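Local coordinates for transcriptional regulator, TetR family (Agrobacterium tumefaciens, PDB 3C2B), which probably binds cis-regulatory DNA through a helix-turn-helix motif and acts as a TetR-family transcription factor, at residues 96-110 against 168-181. Residues are numbered along the deposited sequence; the frame is centred on the assembly and turned at random.
Sequences FAHDLLDVLAGDVSL and FYGLIVSDLHVRML
Ile172 fits as a knob among Phe96, Ala97, Leu100 and Leu101 in a knobs-into-holes interface of the all-helical C-terminal domain of this TetR-family protein, where helix 86-104 packs on helix 161-173 and, past the type II' turn at Val173-Leu176, on helix 176-181. Its CD1 lies 3.7 Å from Ala97 CB, meets the edge of the Phe96 ring and also covers one face of the Phe168 ring. The Phe96 and Phe168 rings, tilted 27° from each other, are offset to centroids 5.9 Å apart, with little overlap. A chi1 of 177° turns Leu100 away from its own backbone N and lays CD2 over one face of the Tyr169 ring in a CH-pi contact. Leu104, the second knob, sits among Tyr169, Val173, His177 and Met180 and divides its branches: CD1 meets Val173 CG2 tip to tip at a tight 3.5 Å, while CD2 sits on one face of the His177 imidazole, whose opposite face carries Leu181 CD1. Met180 SE lies 3.6 Å from Ala105 CB. Arg166 of the second subunit hydrogen-bonds to Ile172 O. One water joins the two segments, donating to Leu104 O, bonding Ser109 OG and lying 2.9 Å from His177 NE2.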
# COMPACT_ATOMS: atom_id res chain seq x y z
N PHE A 96 -16.94 6.15 7.65
CA PHE A 96 -16.12 6.22 6.48
C PHE A 96 -14.83 5.33 6.61
O PHE A 96 -14.54 4.47 5.76
CB PHE A 96 -15.71 7.66 6.17
CG PHE A 96 -14.75 7.72 5.06
CD1 PHE A 96 -15.21 7.68 3.73
CD2 PHE A 96 -13.37 7.70 5.32
CE1 PHE A 96 -14.32 7.66 2.65
CE2 PHE A 96 -12.44 7.67 4.23
CZ PHE A 96 -12.93 7.64 2.89
N ALA A 97 -14.06 5.55 7.67
CA ALA A 97 -12.77 4.84 7.82
C ALA A 97 -12.96 3.32 7.77
O ALA A 97 -12.20 2.62 7.10
CB ALA A 97 -12.08 5.28 9.09
N HIS A 98 -13.99 2.83 8.46
CA HIS A 98 -14.30 1.41 8.53
C HIS A 98 -14.76 0.88 7.14
O HIS A 98 -14.30 -0.18 6.70
CB HIS A 98 -15.41 1.23 9.61
CG HIS A 98 -15.63 -0.18 10.08
ND1 HIS A 98 -16.25 -0.46 11.29
CD2 HIS A 98 -15.38 -1.39 9.50
CE1 HIS A 98 -16.37 -1.78 11.43
NE2 HIS A 98 -15.83 -2.36 10.37
N ASP A 99 -15.66 1.63 6.48
CA ASP A 99 -16.02 1.36 5.07
C ASP A 99 -14.77 1.30 4.14
O ASP A 99 -14.66 0.42 3.32
CB ASP A 99 -16.95 2.45 4.55
CG ASP A 99 -18.33 2.41 5.17
OD1 ASP A 99 -18.68 1.42 5.85
OD2 ASP A 99 -19.08 3.38 4.95
N LEU A 100 -13.86 2.24 4.27
CA LEU A 100 -12.59 2.21 3.47
C LEU A 100 -11.81 0.89 3.66
O LEU A 100 -11.46 0.20 2.69
CB LEU A 100 -11.70 3.42 3.78
CG LEU A 100 -10.31 3.44 3.05
CD1 LEU A 100 -10.46 3.29 1.51
CD2 LEU A 100 -9.52 4.75 3.37
N LEU A 101 -11.56 0.53 4.92
CA LEU A 101 -10.83 -0.67 5.26
C LEU A 101 -11.50 -1.91 4.66
O LEU A 101 -10.86 -2.76 4.04
CB LEU A 101 -10.73 -0.76 6.78
CG LEU A 101 -9.72 0.25 7.34
CD1 LEU A 101 -9.97 0.46 8.86
CD2 LEU A 101 -8.21 -0.10 6.97
N ASP A 102 -12.82 -1.96 4.84
CA ASP A 102 -13.65 -3.01 4.35
C ASP A 102 -13.62 -3.08 2.82
O ASP A 102 -13.53 -4.14 2.27
CB ASP A 102 -15.06 -2.73 4.84
CG ASP A 102 -15.79 -3.94 5.15
OD1 ASP A 102 -15.40 -4.64 6.11
OD2 ASP A 102 -16.76 -4.18 4.45
N VAL A 103 -13.71 -1.96 2.13
CA VAL A 103 -13.57 -1.95 0.65
C VAL A 103 -12.15 -2.48 0.28
O VAL A 103 -12.00 -3.34 -0.59
CB VAL A 103 -13.79 -0.52 0.07
CG1 VAL A 103 -13.10 -0.34 -1.28
CG2 VAL A 103 -15.30 -0.14 -0.04
N LEU A 104 -11.10 -1.98 0.91
CA LEU A 104 -9.75 -2.49 0.53
C LEU A 104 -9.54 -3.98 0.75
O LEU A 104 -8.87 -4.65 -0.05
CB LEU A 104 -8.65 -1.71 1.24
CG LEU A 104 -8.72 -0.19 0.94
CD1 LEU A 104 -7.73 0.63 1.82
CD2 LEU A 104 -8.56 0.09 -0.62
N ALA A 105 -10.12 -4.49 1.84
CA ALA A 105 -10.02 -5.89 2.27
C ALA A 105 -10.89 -6.84 1.45
O ALA A 105 -10.82 -8.05 1.65
CB ALA A 105 -10.37 -6.00 3.76
N GLY A 106 -11.73 -6.31 0.56
CA GLY A 106 -12.62 -7.14 -0.29
C GLY A 106 -11.85 -8.05 -1.25
O GLY A 106 -10.80 -7.63 -1.81
N ASP A 107 -12.32 -9.29 -1.40
CA ASP A 107 -11.55 -10.29 -2.13
C ASP A 107 -11.39 -9.93 -3.61
O ASP A 107 -10.30 -10.03 -4.19
CB ASP A 107 -12.08 -11.74 -1.94
CG ASP A 107 -13.55 -11.90 -2.24
OD1 ASP A 107 -14.20 -10.96 -2.76
OD2 ASP A 107 -14.06 -13.01 -1.97
N VAL A 108 -12.48 -9.43 -4.20
CA VAL A 108 -12.48 -9.07 -5.62
C VAL A 108 -11.59 -7.83 -5.83
O VAL A 108 -10.82 -7.76 -6.80
CB VAL A 108 -13.91 -8.78 -6.15
CG1 VAL A 108 -13.87 -8.46 -7.65
CG2 VAL A 108 -14.85 -9.96 -5.86
N SER A 109 -11.74 -6.84 -4.94
CA SER A 109 -10.95 -5.63 -5.04
C SER A 109 -9.46 -6.00 -4.93
O SER A 109 -8.64 -5.55 -5.77
CB SER A 109 -11.36 -4.57 -4.00
OG SER A 109 -10.35 -3.56 -3.85
N LEU A 110 -9.12 -6.84 -3.95
CA LEU A 110 -7.71 -7.27 -3.83
C LEU A 110 -7.21 -7.96 -5.08
O LEU A 110 -6.11 -7.68 -5.54
CB LEU A 110 -7.49 -8.18 -2.62
CG LEU A 110 -7.57 -7.49 -1.27
CD1 LEU A 110 -7.77 -8.57 -0.18
CD2 LEU A 110 -6.36 -6.59 -0.97
N PHE A 168 -5.57 11.56 6.33
CA PHE A 168 -6.62 10.69 6.86
C PHE A 168 -6.48 9.30 6.28
O PHE A 168 -6.54 8.30 7.01
CB PHE A 168 -7.99 11.27 6.50
CG PHE A 168 -9.15 10.65 7.24
CD1 PHE A 168 -9.01 10.13 8.54
CD2 PHE A 168 -10.41 10.61 6.64
CE1 PHE A 168 -10.12 9.60 9.22
CE2 PHE A 168 -11.52 10.10 7.34
CZ PHE A 168 -11.37 9.58 8.63
N TYR A 169 -6.21 9.23 4.99
CA TYR A 169 -6.16 7.93 4.32
C TYR A 169 -4.98 7.16 4.87
O TYR A 169 -5.09 5.96 5.16
CB TYR A 169 -6.05 8.16 2.80
CG TYR A 169 -6.15 6.91 1.96
CD1 TYR A 169 -5.13 5.95 1.93
CD2 TYR A 169 -7.27 6.70 1.18
CE1 TYR A 169 -5.28 4.80 1.15
CE2 TYR A 169 -7.40 5.57 0.37
CZ TYR A 169 -6.44 4.64 0.37
OH TYR A 169 -6.64 3.58 -0.45
N GLY A 170 -3.82 7.81 4.98
CA GLY A 170 -2.61 7.11 5.48
C GLY A 170 -2.80 6.68 6.93
O GLY A 170 -2.36 5.59 7.35
N LEU A 171 -3.45 7.53 7.72
CA LEU A 171 -3.79 7.18 9.11
C LEU A 171 -4.73 5.98 9.25
O LEU A 171 -4.57 5.16 10.15
CB LEU A 171 -4.35 8.38 9.89
CG LEU A 171 -3.39 9.56 10.15
CD1 LEU A 171 -4.17 10.79 10.68
CD2 LEU A 171 -2.25 9.22 11.17
N ILE A 172 -5.76 5.90 8.41
CA ILE A 172 -6.65 4.75 8.45
C ILE A 172 -5.92 3.45 8.01
O ILE A 172 -5.97 2.44 8.72
CB ILE A 172 -7.87 4.99 7.54
CG1 ILE A 172 -8.65 6.25 8.02
CG2 ILE A 172 -8.74 3.73 7.46
CD1 ILE A 172 -9.57 6.79 6.91
N VAL A 173 -5.22 3.51 6.88
CA VAL A 173 -4.78 2.34 6.13
C VAL A 173 -3.29 1.99 6.43
O VAL A 173 -2.91 0.83 6.39
CB VAL A 173 -4.95 2.58 4.59
CG1 VAL A 173 -4.42 1.38 3.75
CG2 VAL A 173 -6.42 2.79 4.24
N SER A 174 -2.47 3.00 6.73
CA SER A 174 -0.99 2.81 6.73
C SER A 174 -0.54 1.83 5.63
O SER A 174 -0.92 1.99 4.47
CB SER A 174 -0.54 2.41 8.13
OG SER A 174 0.85 2.26 8.20
N ASP A 175 0.21 0.79 5.96
CA ASP A 175 0.64 -0.15 4.90
C ASP A 175 -0.32 -1.35 4.75
O ASP A 175 0.02 -2.32 4.13
CB ASP A 175 2.08 -0.65 5.17
CG ASP A 175 2.18 -1.41 6.48
OD1 ASP A 175 1.32 -1.22 7.38
OD2 ASP A 175 3.12 -2.17 6.62
N LEU A 176 -1.52 -1.29 5.33
CA LEU A 176 -2.34 -2.48 5.36
C LEU A 176 -2.79 -2.95 3.98
O LEU A 176 -3.00 -4.14 3.78
CB LEU A 176 -3.54 -2.26 6.28
CG LEU A 176 -4.46 -3.46 6.38
CD1 LEU A 176 -3.80 -4.63 7.18
CD2 LEU A 176 -5.77 -3.04 6.98
N HIS A 177 -2.99 -2.02 3.03
CA HIS A 177 -3.47 -2.43 1.70
C HIS A 177 -2.39 -3.25 0.97
O HIS A 177 -2.67 -4.36 0.52
CB HIS A 177 -3.92 -1.20 0.88
CG HIS A 177 -4.67 -1.56 -0.36
ND1 HIS A 177 -4.86 -0.66 -1.39
CD2 HIS A 177 -5.32 -2.69 -0.73
CE1 HIS A 177 -5.62 -1.23 -2.33
NE2 HIS A 177 -5.89 -2.47 -1.96
N VAL A 178 -1.16 -2.72 0.91
CA VAL A 178 0.03 -3.48 0.48
C VAL A 178 0.17 -4.87 1.19
O VAL A 178 0.23 -5.90 0.52
CB VAL A 178 1.36 -2.61 0.48
CG1 VAL A 178 2.56 -3.43 0.04
CG2 VAL A 178 1.24 -1.43 -0.45
N ARG A 179 0.13 -4.92 2.53
CA ARG A 179 0.18 -6.23 3.19
C ARG A 179 -0.88 -7.24 2.72
O ARG A 179 -0.58 -8.42 2.55
CB ARG A 179 0.16 -6.08 4.72
CG ARG A 179 1.32 -5.14 5.21
CD ARG A 179 1.48 -5.06 6.73
NE ARG A 179 1.87 -6.35 7.30
CZ ARG A 179 3.11 -6.86 7.31
NH1 ARG A 179 3.31 -8.07 7.85
NH2 ARG A 179 4.14 -6.19 6.75
N MSE A 180 -2.12 -6.77 2.54
CA MSE A 180 -3.23 -7.64 2.16
C MSE A 180 -3.05 -8.12 0.73
O MSE A 180 -3.29 -9.29 0.42
CB MSE A 180 -4.58 -6.95 2.36
CG MSE A 180 -4.96 -6.74 3.84
SE MSE A 180 -6.80 -6.16 4.14
CE MSE A 180 -6.75 -4.51 3.17
N LEU A 181 -2.55 -7.23 -0.10
CA LEU A 181 -2.26 -7.52 -1.49
C LEU A 181 -1.22 -8.58 -1.64
O LEU A 181 -1.26 -9.38 -2.56
CB LEU A 181 -1.80 -6.24 -2.20
CG LEU A 181 -2.93 -5.23 -2.51
CD1 LEU A 181 -2.34 -3.93 -3.10
CD2 LEU A 181 -3.93 -5.81 -3.44
O HOH W 1 -8.24 -4.05 -2.40